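Local structure of Alpha/beta hydrolase fold protein (Ochrobactrum, 4G9E) at residues H31-G37 with D58-G63; M77-A81 with L103-I107; V98-S102 with M122-T126; L146-F152 with R183-F189. The protein hydrolyses the lactone ring of N-acyl homoserine lactones, and is held here with the ring-opened N-butanoyl homoserine in its pocket. One frame throughout, in Å; residues are numbered along the deposited sequence. Where two conformers were deposited one is given.

From the N terminus, contact 1 comes first: it closes the loop that runs through strand 52-57 and joins the turns following strands 24-30 and 52-57. Contacts 2 and 3 cross, their segments alternating along the chain. Contact 2 sets the start of helix 77-91 against that of helix 103-111, and contact 3 pairs strands 97-101 and 120-124, the two strands linked by helix 103-111. Contact 4 comes last and is peripheral, closing a largely helical excursion between residues 146-152 and helix 182-194. Contacts 3 and 4 do not touch, their nearest atoms being about 8 Å apart, yet all four contacts reach the bound N-butanoyl-L-homoserine.

Contact 1. Residues H31-G37 with D58-G63; sequences HGNSSSG and DLPGHG. With C4L (N-butanoyl-L-homoserine), chain C.
His31 meets Leu59 at the tight end of this contact: its NE2 accepts the backbone N-H of Leu59 at 3.0 Å in a nearly straight bond (171°), the donor tilted out of the ring plane. The Leu59 side chain runs past the imidazole in the opposite direction, with CG 3.5 Å from NE2. CG of His31 sits between its own backbone N and carbonyl carbon (chi1 69°), a torsion that turns the ring to the 58-63 segment, while ND1 is tied in the ring plane to Gly32 O. Both nitrogens are thereby engaged and the ring flip is fixed. Close by, Gly37 N meets Asp58 OD1 almost head-on at 2.7 Å, and in one of its two conformers Ser36 OG also reaches OD1, from above the carboxylate plane; OD2 carries a salt bridge to Arg18. Both segments are loops at the C-terminal ends of strands 24-30 and 52-57, where an alpha/beta hydrolase builds its active site, and each holds a type II turn, Gly32-Ser35 and Leu59-His62. From the first turn Asn33 presents its backbone N to O2 of the ligand at 2.8 Å and its ND2 to the butanoyl oxygen O4 at 2.9 Å. On the side of His62 and the partly exposed Gly63, waters mediate part of the contact. The His62 ring meets that of His31 obliquely, planes at 48°, and is anchored through ND1 to Pro60 O. One water joins His62 NE2 to Asn33 OD1, and another, 2.8 Å from Ser35 O, bridges that carbonyl to Gly63 N.

Contact 2. Residues M77-A81 with L103-I107; sequences MEGYA and LGGHI. With C4L (N-butanoyl-L-homoserine), chain C.
The first turns of two helices, 77-81 and 103-107, cross at -72° with their axes 9.0 Å apart at closest approach, and no hydrogen bond links them. The side chains do the joining. Met77 lies alongside His106, pointing the same way, and its terminal methyl CE settles over one face of the imidazole, 3.9 Å from the ring centroid and 28° off the normal, a CH-pi contact. Its chain is extended beyond CG (chi3 175°), which carries the methyl past His106 CB to the ring; on the way CG touches Leu103 CD1. The rotation of the imidazole is likely to be steadied by Gln200, whose OE1 is hydrogen-bonded to ND1. Helix 103-111 starts right after Ser102, the presumed nucleophile at the elbow of the alpha/beta hydrolase fold, and its first backbone N-H, that of Leu103, binds ligand O2 at 2.8 Å, consistent with a place in the oxyanion hole. CE of Met77 also lies 3.7 Å from C7 of the butanoyl chain, making the same methyl part of the acyl pocket. Shortening Met77 to an alanine takes the methyl off the His106 face and is likely to leave both the imidazole and the acyl chain with less to pack on. Farther from the ligand, Ile107 wedges its CD1 against Tyr80 CB at 3.4 Å, and its CG2 packs on Ala81. Leu103 CD2 meets the Tyr80 ring obliquely at CE2, 4.0 Å away, the two side chains crossing at about a right angle; Met188 of helix 182-194 packs on both Met77 and Leu103.

Contact 3. Residues V98-S102 with M122-T126; sequences VFGWS and MITGT. With C4L (N-butanoyl-L-homoserine), chain C.
Phe99 and Thr124 project from the same face of the sheet, and the hydroxyl OG1 of Thr124 lies in the plane of the phenyl ring at its edge, 3.2 Å from CE1. That hydroxyl has its hydrogen-bonding partner elsewhere, in Val214 O. Met122 crosses the ring obliquely: CG packs on CD1 at 3.8 Å, and SD stands 5.0 Å from the centroid, 70° off the normal, an oblique Met-aromatic contact. With CG of Phe99 anti to its amide nitrogen (chi1 168°), the ring leans over the neighbouring strand to reach both residues. Replacing Phe99 by a serine would probably cost Met122 CG and SD the ring they pack against here and deprive Thr124 of its aromatic edge. Beneath these side chains strands 97-101 and 120-124 run parallel, joined by helix 103-111 in a beta-alpha-beta unit of the alpha/beta hydrolase sheet. Main-chain bonds pass both ways between them, from Met122 N to Val98 O and ending with Ser102 N to Thr124 O at 2.7 Å. Ser102 then sits at a sharp turn with positive phi (64°), as expected of the nucleophile elbow in a GxSxG pattern; Ser102, His248 and Glu219 probably form the triad. Ser102 OG lies 2.6 Å from the ligand carboxylate carbon C4, a very short approach consistent with a nucleophile. Thr126 OG1 donates to Ser102 O in the carbonyl plane, on a lone pair, at 2.9 Å, and a water links Ser102 OG to Gly125 O and ligand N1.

Contact 4. Residues L146-F152 with R183-F189; sequences LAGQEIF and RARRIMF. With C4L (N-butanoyl-L-homoserine), chain C.
This is a polar, partly buried contact in which Arg185 and Arg186 of helix 182-194 hold the loop 146-152, in the largely helical region beside the ligand pocket of the alpha/beta hydrolase fold. Arg185 lies at its centre. Its guanidinium stacks flat on Phe152, planes 12° apart, with CZ 3.5 Å from the ring centroid and almost on the normal, a cation-pi pair. Edge-on, the same group donates to the loop backbone: NE to Gln149 O at 2.8 Å and NH2 to Glu150 O from above that carbonyl's plane. A bend in the arginine chain at chi3 (-70°) brings NE to the loop, and NH1 reaches Ser34 OG, so all three nitrogens are bonded and the group is held against rotation. On the more exposed flank, Arg186 grips a single carboxylate oxygen side-on: Glu150 OE1 takes NE at 2.7 Å nearly along its C-O axis and NH2 at 2.9 Å on the syn side, the two planes 29° apart. Toward the ligand the backbones close up at Gly148, whose O lies 3.4 Å from Arg186 CA; its CA packs on Phe189 CB at 3.5 Å, where a side chain on the glycine would clash with the ring. Ala147 and Met188 border the ligand, and the edge of the Phe189 ring meets the end of the butanoyl chain, CE1 lying 3.9 Å from C8.

Contact 1. Residues H31-G37 with D58-G63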
# COMPACT_ATOMS: atom_id res chain seq x y z
N HIS A 31 0.19 4.06 0.07
CA HIS A 31 -0.67 4.10 1.25
C HIS A 31 -2.00 3.37 1.05
O HIS A 31 -2.34 2.90 -0.04
CB HIS A 31 -0.91 5.55 1.67
CG HIS A 31 -1.75 6.33 0.70
ND1 HIS A 31 -3.12 6.19 0.61
CD2 HIS A 31 -1.41 7.27 -0.22
CE1 HIS A 31 -3.59 7.00 -0.32
NE2 HIS A 31 -2.57 7.67 -0.84
N GLY A 32 -2.75 3.29 2.14
CA GLY A 32 -4.01 2.56 2.18
C GLY A 32 -5.25 3.40 1.95
O GLY A 32 -5.19 4.59 1.66
N ASN A 33 -6.39 2.73 2.07
CA ASN A 33 -7.70 3.33 1.88
C ASN A 33 -7.88 4.55 2.79
O ASN A 33 -7.76 4.44 4.01
CB ASN A 33 -8.74 2.26 2.21
CG ASN A 33 -10.15 2.67 1.86
OD1 ASN A 33 -10.52 3.85 1.92
ND2 ASN A 33 -10.96 1.68 1.52
N SER A 34 -8.14 5.70 2.18
CA SER A 34 -8.43 6.94 2.90
C SER A 34 -7.24 7.49 3.66
O SER A 34 -7.40 8.31 4.56
CB SER A 34 -9.65 6.77 3.84
OG SER A 34 -10.80 6.36 3.09
N SER A 35 -6.04 7.04 3.29
CA SER A 35 -4.83 7.51 3.95
C SER A 35 -4.08 8.48 3.03
O SER A 35 -4.68 9.12 2.16
CB SER A 35 -3.95 6.33 4.37
OG SER A 35 -2.91 6.75 5.24
N SER A 36 -2.77 8.57 3.24
CA SER A 36 -1.90 9.50 2.53
C SER A 36 -0.47 8.99 2.65
O SER A 36 -0.15 8.27 3.60
CB SER A 36 -2.00 10.88 3.17
OG SER A 36 -0.95 11.74 2.75
N GLY A 37 0.39 9.36 1.71
CA GLY A 37 1.81 9.06 1.84
C GLY A 37 2.44 9.67 3.09
O GLY A 37 3.50 9.21 3.54
N ASP A 58 0.51 10.52 -2.94
CA ASP A 58 -0.89 10.41 -2.54
C ASP A 58 -1.70 9.94 -3.74
O ASP A 58 -1.60 10.50 -4.83
CB ASP A 58 -1.42 11.76 -2.07
CG ASP A 58 -0.79 12.21 -0.76
OD1 ASP A 58 -0.30 11.35 -0.01
OD2 ASP A 58 -0.78 13.43 -0.48
N LEU A 59 -2.48 8.88 -3.55
CA LEU A 59 -3.37 8.43 -4.60
C LEU A 59 -4.35 9.53 -4.99
O LEU A 59 -4.71 10.37 -4.16
CB LEU A 59 -4.17 7.21 -4.15
CG LEU A 59 -3.39 5.94 -3.79
CD1 LEU A 59 -4.33 4.89 -3.24
CD2 LEU A 59 -2.61 5.42 -5.00
N PRO A 60 -4.82 9.52 -6.25
CA PRO A 60 -5.93 10.40 -6.61
C PRO A 60 -7.04 10.28 -5.57
O PRO A 60 -7.32 9.18 -5.09
CB PRO A 60 -6.38 9.83 -7.96
CG PRO A 60 -5.11 9.30 -8.55
CD PRO A 60 -4.37 8.69 -7.38
N GLY A 61 -7.66 11.41 -5.22
CA GLY A 61 -8.73 11.43 -4.25
C GLY A 61 -8.29 11.38 -2.80
O GLY A 61 -9.14 11.36 -1.91
N HIS A 62 -6.98 11.34 -2.56
CA HIS A 62 -6.42 11.17 -1.23
C HIS A 62 -5.38 12.23 -0.92
O HIS A 62 -4.72 12.77 -1.81
CB HIS A 62 -5.74 9.80 -1.12
CG HIS A 62 -6.68 8.63 -1.16
ND1 HIS A 62 -7.31 8.21 -2.32
CD2 HIS A 62 -7.08 7.78 -0.19
CE1 HIS A 62 -8.06 7.16 -2.05
NE2 HIS A 62 -7.94 6.88 -0.76
N GLY A 63 -5.19 12.51 0.37
CA GLY A 63 -4.13 13.40 0.80
C GLY A 63 -4.13 14.73 0.09
O GLY A 63 -5.16 15.40 -0.03
O1 C4L C . -6.47 -0.04 5.02
C4 C4L C . -6.91 -0.33 3.88
O2 C4L C . -6.40 0.08 2.82
C3 C4L C . -8.15 -1.19 3.77
C2 C4L C . -8.32 -2.09 5.00
C1 C4L C . -9.74 -2.59 5.16
O3 C4L C . -10.60 -1.51 5.57
N1 C4L C . -8.13 -2.05 2.59
C5 C4L C . -8.87 -1.80 1.51
O4 C4L C . -9.65 -0.86 1.42
C6 C4L C . -8.75 -2.77 0.35
C7 C4L C . -10.14 -3.18 -0.12
C8 C4L C . -10.92 -3.95 0.94
O HOH W 1 -10.10 4.97 -0.68
O HOH W 2 -6.83 10.93 2.13

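Contact 2. Residues M77-A81 with L103-I107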
# COMPACT_ATOMS: atom_id res chain seq x y z
N MET A 77 -8.37 -0.70 -7.86
CA MET A 77 -7.03 -1.21 -7.64
C MET A 77 -6.17 -1.11 -8.90
O MET A 77 -5.01 -0.70 -8.85
CB MET A 77 -7.09 -2.62 -7.07
CG MET A 77 -7.61 -2.64 -5.64
SD MET A 77 -8.23 -4.24 -5.18
CE MET A 77 -8.61 -3.95 -3.45
N GLU A 78 -6.75 -1.48 -10.05
CA GLU A 78 -6.02 -1.43 -11.31
C GLU A 78 -5.83 0.02 -11.80
O GLU A 78 -4.79 0.33 -12.37
CB GLU A 78 -6.69 -2.32 -12.36
CG GLU A 78 -8.10 -1.91 -12.78
CD GLU A 78 -9.23 -2.50 -11.93
OE1 GLU A 78 -9.02 -2.85 -10.75
OE2 GLU A 78 -10.34 -2.60 -12.47
N GLY A 79 -6.81 0.89 -11.56
CA GLY A 79 -6.67 2.29 -11.93
C GLY A 79 -5.59 3.00 -11.14
O GLY A 79 -4.82 3.79 -11.69
N TYR A 80 -5.54 2.73 -9.84
CA TYR A 80 -4.48 3.26 -9.01
C TYR A 80 -3.11 2.72 -9.45
O TYR A 80 -2.11 3.44 -9.42
CB TYR A 80 -4.71 2.89 -7.55
CG TYR A 80 -5.87 3.57 -6.85
CD1 TYR A 80 -6.05 4.95 -6.90
CD2 TYR A 80 -6.76 2.82 -6.09
CE1 TYR A 80 -7.10 5.56 -6.21
CE2 TYR A 80 -7.81 3.41 -5.41
CZ TYR A 80 -7.97 4.78 -5.46
OH TYR A 80 -9.00 5.36 -4.78
N ALA A 81 -3.07 1.46 -9.85
CA ALA A 81 -1.83 0.88 -10.35
C ALA A 81 -1.38 1.59 -11.62
O ALA A 81 -0.19 1.86 -11.80
CB ALA A 81 -1.98 -0.61 -10.57
N LEU A 103 -4.84 -1.38 0.94
CA LEU A 103 -5.21 -1.04 -0.44
C LEU A 103 -3.95 -0.89 -1.29
O LEU A 103 -3.90 -1.34 -2.44
CB LEU A 103 -6.03 0.24 -0.46
CG LEU A 103 -6.28 0.87 -1.83
CD1 LEU A 103 -7.08 -0.06 -2.74
CD2 LEU A 103 -7.00 2.22 -1.68
N GLY A 104 -2.92 -0.26 -0.74
CA GLY A 104 -1.66 -0.09 -1.46
C GLY A 104 -0.98 -1.39 -1.86
O GLY A 104 -0.31 -1.46 -2.90
N GLY A 105 -1.13 -2.43 -1.03
CA GLY A 105 -0.64 -3.75 -1.37
C GLY A 105 -1.39 -4.36 -2.55
O GLY A 105 -0.79 -4.97 -3.42
N HIS A 106 -2.72 -4.20 -2.56
CA HIS A 106 -3.51 -4.66 -3.70
C HIS A 106 -3.10 -3.92 -4.98
O HIS A 106 -3.02 -4.52 -6.05
CB HIS A 106 -5.01 -4.46 -3.42
CG HIS A 106 -5.52 -5.25 -2.25
ND1 HIS A 106 -5.77 -6.60 -2.31
CD2 HIS A 106 -5.80 -4.87 -0.98
CE1 HIS A 106 -6.20 -7.02 -1.13
NE2 HIS A 106 -6.22 -5.99 -0.30
N ILE A 107 -2.87 -2.62 -4.85
CA ILE A 107 -2.37 -1.82 -5.96
C ILE A 107 -1.01 -2.34 -6.44
O ILE A 107 -0.78 -2.51 -7.64
CB ILE A 107 -2.29 -0.33 -5.56
CG1 ILE A 107 -3.70 0.21 -5.26
CG2 ILE A 107 -1.57 0.49 -6.64
CD1 ILE A 107 -3.71 1.55 -4.58
O1 C4L C . -6.47 -0.04 5.02
C4 C4L C . -6.91 -0.33 3.88
O2 C4L C . -6.40 0.08 2.82
C3 C4L C . -8.15 -1.19 3.77
C2 C4L C . -8.32 -2.09 5.00
C1 C4L C . -9.74 -2.59 5.16
O3 C4L C . -10.60 -1.51 5.57
N1 C4L C . -8.13 -2.05 2.59
C5 C4L C . -8.87 -1.80 1.51
O4 C4L C . -9.65 -0.86 1.42
C6 C4L C . -8.75 -2.77 0.35
C7 C4L C . -10.14 -3.18 -0.12
C8 C4L C . -10.92 -3.95 0.94

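Contact 3. Residues V98-S102 with M122-T126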
# COMPACT_ATOMS: atom_id res chain seq x y z
N VAL A 98 8.71 -1.98 -4.32
CA VAL A 98 7.41 -1.42 -3.94
C VAL A 98 6.98 -1.98 -2.60
O VAL A 98 7.03 -3.19 -2.38
CB VAL A 98 6.34 -1.67 -5.02
CG1 VAL A 98 4.97 -1.15 -4.57
CG2 VAL A 98 6.78 -1.02 -6.33
N PHE A 99 6.57 -1.08 -1.70
CA PHE A 99 5.90 -1.46 -0.47
C PHE A 99 4.46 -0.96 -0.57
O PHE A 99 4.23 0.22 -0.77
CB PHE A 99 6.56 -0.83 0.76
CG PHE A 99 5.73 -0.96 2.00
CD1 PHE A 99 5.61 -2.19 2.62
CD2 PHE A 99 4.97 0.10 2.48
CE1 PHE A 99 4.80 -2.35 3.73
CE2 PHE A 99 4.16 -0.05 3.59
CZ PHE A 99 4.08 -1.28 4.21
N GLY A 100 3.50 -1.87 -0.40
CA GLY A 100 2.10 -1.48 -0.44
C GLY A 100 1.41 -1.80 0.86
O GLY A 100 1.44 -2.95 1.32
N TRP A 101 0.77 -0.79 1.43
CA TRP A 101 0.03 -0.92 2.67
C TRP A 101 -1.46 -1.07 2.36
O TRP A 101 -2.11 -0.11 1.94
CB TRP A 101 0.25 0.30 3.56
CG TRP A 101 -0.56 0.27 4.81
CD1 TRP A 101 -0.84 -0.82 5.58
CD2 TRP A 101 -1.22 1.38 5.42
NE1 TRP A 101 -1.65 -0.45 6.64
CE2 TRP A 101 -1.89 0.90 6.56
CE3 TRP A 101 -1.29 2.74 5.12
CZ2 TRP A 101 -2.62 1.73 7.40
CZ3 TRP A 101 -2.03 3.57 5.95
CH2 TRP A 101 -2.69 3.06 7.08
N SER A 102 -1.98 -2.28 2.59
CA SER A 102 -3.40 -2.58 2.57
C SER A 102 -3.95 -2.35 1.16
O SER A 102 -3.55 -3.07 0.26
CB SER A 102 -4.12 -1.83 3.68
OG SER A 102 -5.37 -2.45 3.92
N MET A 122 6.65 -5.73 -1.26
CA MET A 122 6.27 -6.09 0.11
C MET A 122 4.85 -5.63 0.35
O MET A 122 4.52 -4.48 0.04
CB MET A 122 7.21 -5.46 1.14
CG MET A 122 6.79 -5.77 2.59
SD MET A 122 7.88 -5.08 3.85
CE MET A 122 9.27 -6.19 3.69
N ILE A 123 4.02 -6.52 0.88
CA ILE A 123 2.62 -6.21 1.17
C ILE A 123 2.32 -6.41 2.65
O ILE A 123 2.66 -7.44 3.24
CB ILE A 123 1.65 -7.01 0.27
CG1 ILE A 123 1.85 -8.52 0.41
CG2 ILE A 123 1.81 -6.57 -1.19
CD1 ILE A 123 0.81 -9.36 -0.34
N THR A 124 1.68 -5.39 3.22
CA THR A 124 1.34 -5.35 4.63
C THR A 124 -0.12 -4.94 4.74
O THR A 124 -0.53 -3.93 4.16
CB THR A 124 2.22 -4.32 5.36
OG1 THR A 124 3.56 -4.80 5.41
CG2 THR A 124 1.71 -4.03 6.77
N GLY A 125 -0.91 -5.72 5.46
CA GLY A 125 -2.33 -5.44 5.58
C GLY A 125 -3.13 -5.86 4.36
O GLY A 125 -4.23 -5.36 4.16
N THR A 126 -2.59 -6.79 3.58
CA THR A 126 -3.12 -7.16 2.27
C THR A 126 -3.18 -8.67 2.12
O THR A 126 -2.15 -9.33 2.02
CB THR A 126 -2.18 -6.65 1.17
OG1 THR A 126 -1.99 -5.24 1.30
CG2 THR A 126 -2.71 -6.97 -0.23
O1 C4L C . -6.47 -0.04 5.02
C4 C4L C . -6.91 -0.33 3.88
O2 C4L C . -6.40 0.08 2.82
C3 C4L C . -8.15 -1.19 3.77
C2 C4L C . -8.32 -2.09 5.00
C1 C4L C . -9.74 -2.59 5.16
O3 C4L C . -10.60 -1.51 5.57
N1 C4L C . -8.13 -2.05 2.59
C5 C4L C . -8.87 -1.80 1.51
O4 C4L C . -9.65 -0.86 1.42
C6 C4L C . -8.75 -2.77 0.35
C7 C4L C . -10.14 -3.18 -0.12
C8 C4L C . -10.92 -3.95 0.94
O HOH W 3 -6.28 -4.73 2.30

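Contact 4. Residues L146-F152 with R183-F189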
# COMPACT_ATOMS: atom_id res chain seq x y z
N LEU A 146 -16.68 -0.14 6.44
CA LEU A 146 -16.50 1.25 6.01
C LEU A 146 -15.60 1.40 4.79
O LEU A 146 -15.62 2.43 4.13
CB LEU A 146 -15.94 2.09 7.16
CG LEU A 146 -16.87 2.33 8.34
CD1 LEU A 146 -16.14 3.10 9.43
CD2 LEU A 146 -18.13 3.07 7.90
N ALA A 147 -14.79 0.38 4.50
CA ALA A 147 -13.84 0.44 3.38
C ALA A 147 -14.49 0.82 2.05
O ALA A 147 -13.88 1.48 1.22
CB ALA A 147 -13.08 -0.88 3.25
N GLY A 148 -15.74 0.40 1.87
CA GLY A 148 -16.47 0.67 0.64
C GLY A 148 -17.64 1.62 0.79
O GLY A 148 -18.49 1.71 -0.09
N GLN A 149 -17.68 2.34 1.91
CA GLN A 149 -18.78 3.26 2.20
C GLN A 149 -18.42 4.68 1.79
O GLN A 149 -17.44 5.24 2.27
CB GLN A 149 -19.13 3.21 3.68
CG GLN A 149 -20.30 4.10 4.08
CD GLN A 149 -20.74 3.85 5.51
OE1 GLN A 149 -21.07 2.72 5.87
NE2 GLN A 149 -20.71 4.89 6.33
N GLU A 150 -19.23 5.27 0.91
CA GLU A 150 -18.92 6.61 0.41
C GLU A 150 -19.00 7.70 1.47
O GLU A 150 -18.07 8.49 1.63
CB GLU A 150 -19.81 6.98 -0.78
CG GLU A 150 -19.64 8.43 -1.17
CD GLU A 150 -20.25 8.77 -2.51
OE1 GLU A 150 -20.55 7.83 -3.28
OE2 GLU A 150 -20.42 9.97 -2.79
N ILE A 151 -20.11 7.74 2.20
CA ILE A 151 -20.33 8.80 3.17
C ILE A 151 -19.93 8.36 4.58
O ILE A 151 -20.45 7.38 5.11
CB ILE A 151 -21.81 9.27 3.16
CG1 ILE A 151 -22.23 9.71 1.76
CG2 ILE A 151 -22.00 10.40 4.17
CD1 ILE A 151 -23.64 10.25 1.67
N PHE A 152 -18.98 9.08 5.16
CA PHE A 152 -18.54 8.86 6.53
C PHE A 152 -19.15 9.91 7.45
O PHE A 152 -19.06 11.10 7.17
CB PHE A 152 -17.02 9.01 6.63
CG PHE A 152 -16.23 7.76 6.31
CD1 PHE A 152 -16.78 6.68 5.64
CD2 PHE A 152 -14.90 7.68 6.70
CE1 PHE A 152 -16.01 5.55 5.36
CE2 PHE A 152 -14.14 6.56 6.43
CZ PHE A 152 -14.69 5.50 5.76
N ARG A 183 -16.30 8.83 -3.02
CA ARG A 183 -16.57 8.06 -4.24
C ARG A 183 -15.50 7.01 -4.47
O ARG A 183 -15.77 5.94 -5.00
CB ARG A 183 -16.66 8.98 -5.46
CG ARG A 183 -17.79 9.99 -5.37
CD ARG A 183 -17.77 10.96 -6.54
NE ARG A 183 -16.51 11.69 -6.60
CZ ARG A 183 -16.16 12.50 -7.58
NH1 ARG A 183 -16.99 12.69 -8.61
NH2 ARG A 183 -14.99 13.12 -7.55
N ALA A 184 -14.27 7.33 -4.08
CA ALA A 184 -13.16 6.41 -4.28
C ALA A 184 -13.34 5.14 -3.45
O ALA A 184 -13.01 4.05 -3.90
CB ALA A 184 -11.83 7.09 -3.96
N ARG A 185 -13.86 5.28 -2.23
CA ARG A 185 -14.14 4.10 -1.42
C ARG A 185 -15.19 3.22 -2.08
O ARG A 185 -15.00 2.02 -2.26
CB ARG A 185 -14.61 4.51 -0.02
CG ARG A 185 -13.48 5.03 0.86
CD ARG A 185 -13.96 5.27 2.28
NE ARG A 185 -14.87 6.41 2.39
CZ ARG A 185 -14.51 7.64 2.77
NH1 ARG A 185 -13.25 7.90 3.08
NH2 ARG A 185 -15.42 8.60 2.84
N ARG A 186 -16.31 3.84 -2.46
CA ARG A 186 -17.43 3.08 -3.00
C ARG A 186 -17.05 2.36 -4.29
O ARG A 186 -17.29 1.16 -4.43
CB ARG A 186 -18.63 3.99 -3.24
CG ARG A 186 -19.78 3.28 -3.93
CD ARG A 186 -21.02 4.15 -4.03
NE ARG A 186 -20.74 5.49 -4.51
CZ ARG A 186 -20.63 5.84 -5.80
NH1 ARG A 186 -20.76 4.93 -6.76
NH2 ARG A 186 -20.38 7.10 -6.12
N ILE A 187 -16.46 3.10 -5.22
CA ILE A 187 -16.17 2.55 -6.53
C ILE A 187 -15.08 1.48 -6.45
O ILE A 187 -15.21 0.41 -7.03
CB ILE A 187 -15.82 3.65 -7.54
CG1 ILE A 187 -17.01 4.60 -7.73
CG2 ILE A 187 -15.44 3.05 -8.88
CD1 ILE A 187 -16.65 5.88 -8.43
N MET A 188 -14.01 1.76 -5.72
CA MET A 188 -12.94 0.79 -5.60
C MET A 188 -13.45 -0.52 -5.02
O MET A 188 -13.12 -1.60 -5.52
CB MET A 188 -11.79 1.35 -4.77
CG MET A 188 -10.66 0.36 -4.48
SD MET A 188 -10.97 -0.76 -3.10
CE MET A 188 -11.14 0.38 -1.73
N PHE A 189 -14.26 -0.44 -3.96
CA PHE A 189 -14.66 -1.67 -3.29
C PHE A 189 -15.61 -2.50 -4.14
O PHE A 189 -15.52 -3.73 -4.18
CB PHE A 189 -15.30 -1.35 -1.94
CG PHE A 189 -15.55 -2.57 -1.10
CD1 PHE A 189 -14.53 -3.16 -0.38
CD2 PHE A 189 -16.82 -3.12 -1.05
CE1 PHE A 189 -14.77 -4.29 0.38
CE2 PHE A 189 -17.07 -4.25 -0.29
CZ PHE A 189 -16.04 -4.83 0.43
O1 C4L C . -6.47 -0.04 5.02
C4 C4L C . -6.91 -0.33 3.88
O2 C4L C . -6.40 0.08 2.82
C3 C4L C . -8.15 -1.19 3.77
C2 C4L C . -8.32 -2.09 5.00
C1 C4L C . -9.74 -2.59 5.16
O3 C4L C . -10.60 -1.51 5.57
N1 C4L C . -8.13 -2.05 2.59
C5 C4L C . -8.87 -1.80 1.51
O4 C4L C . -9.65 -0.86 1.42
C6 C4L C . -8.75 -2.77 0.35
C7 C4L C . -10.14 -3.18 -0.12
C8 C4L C . -10.92 -3.95 0.94
O HOH W 4 -18.70 -0.08 -2.26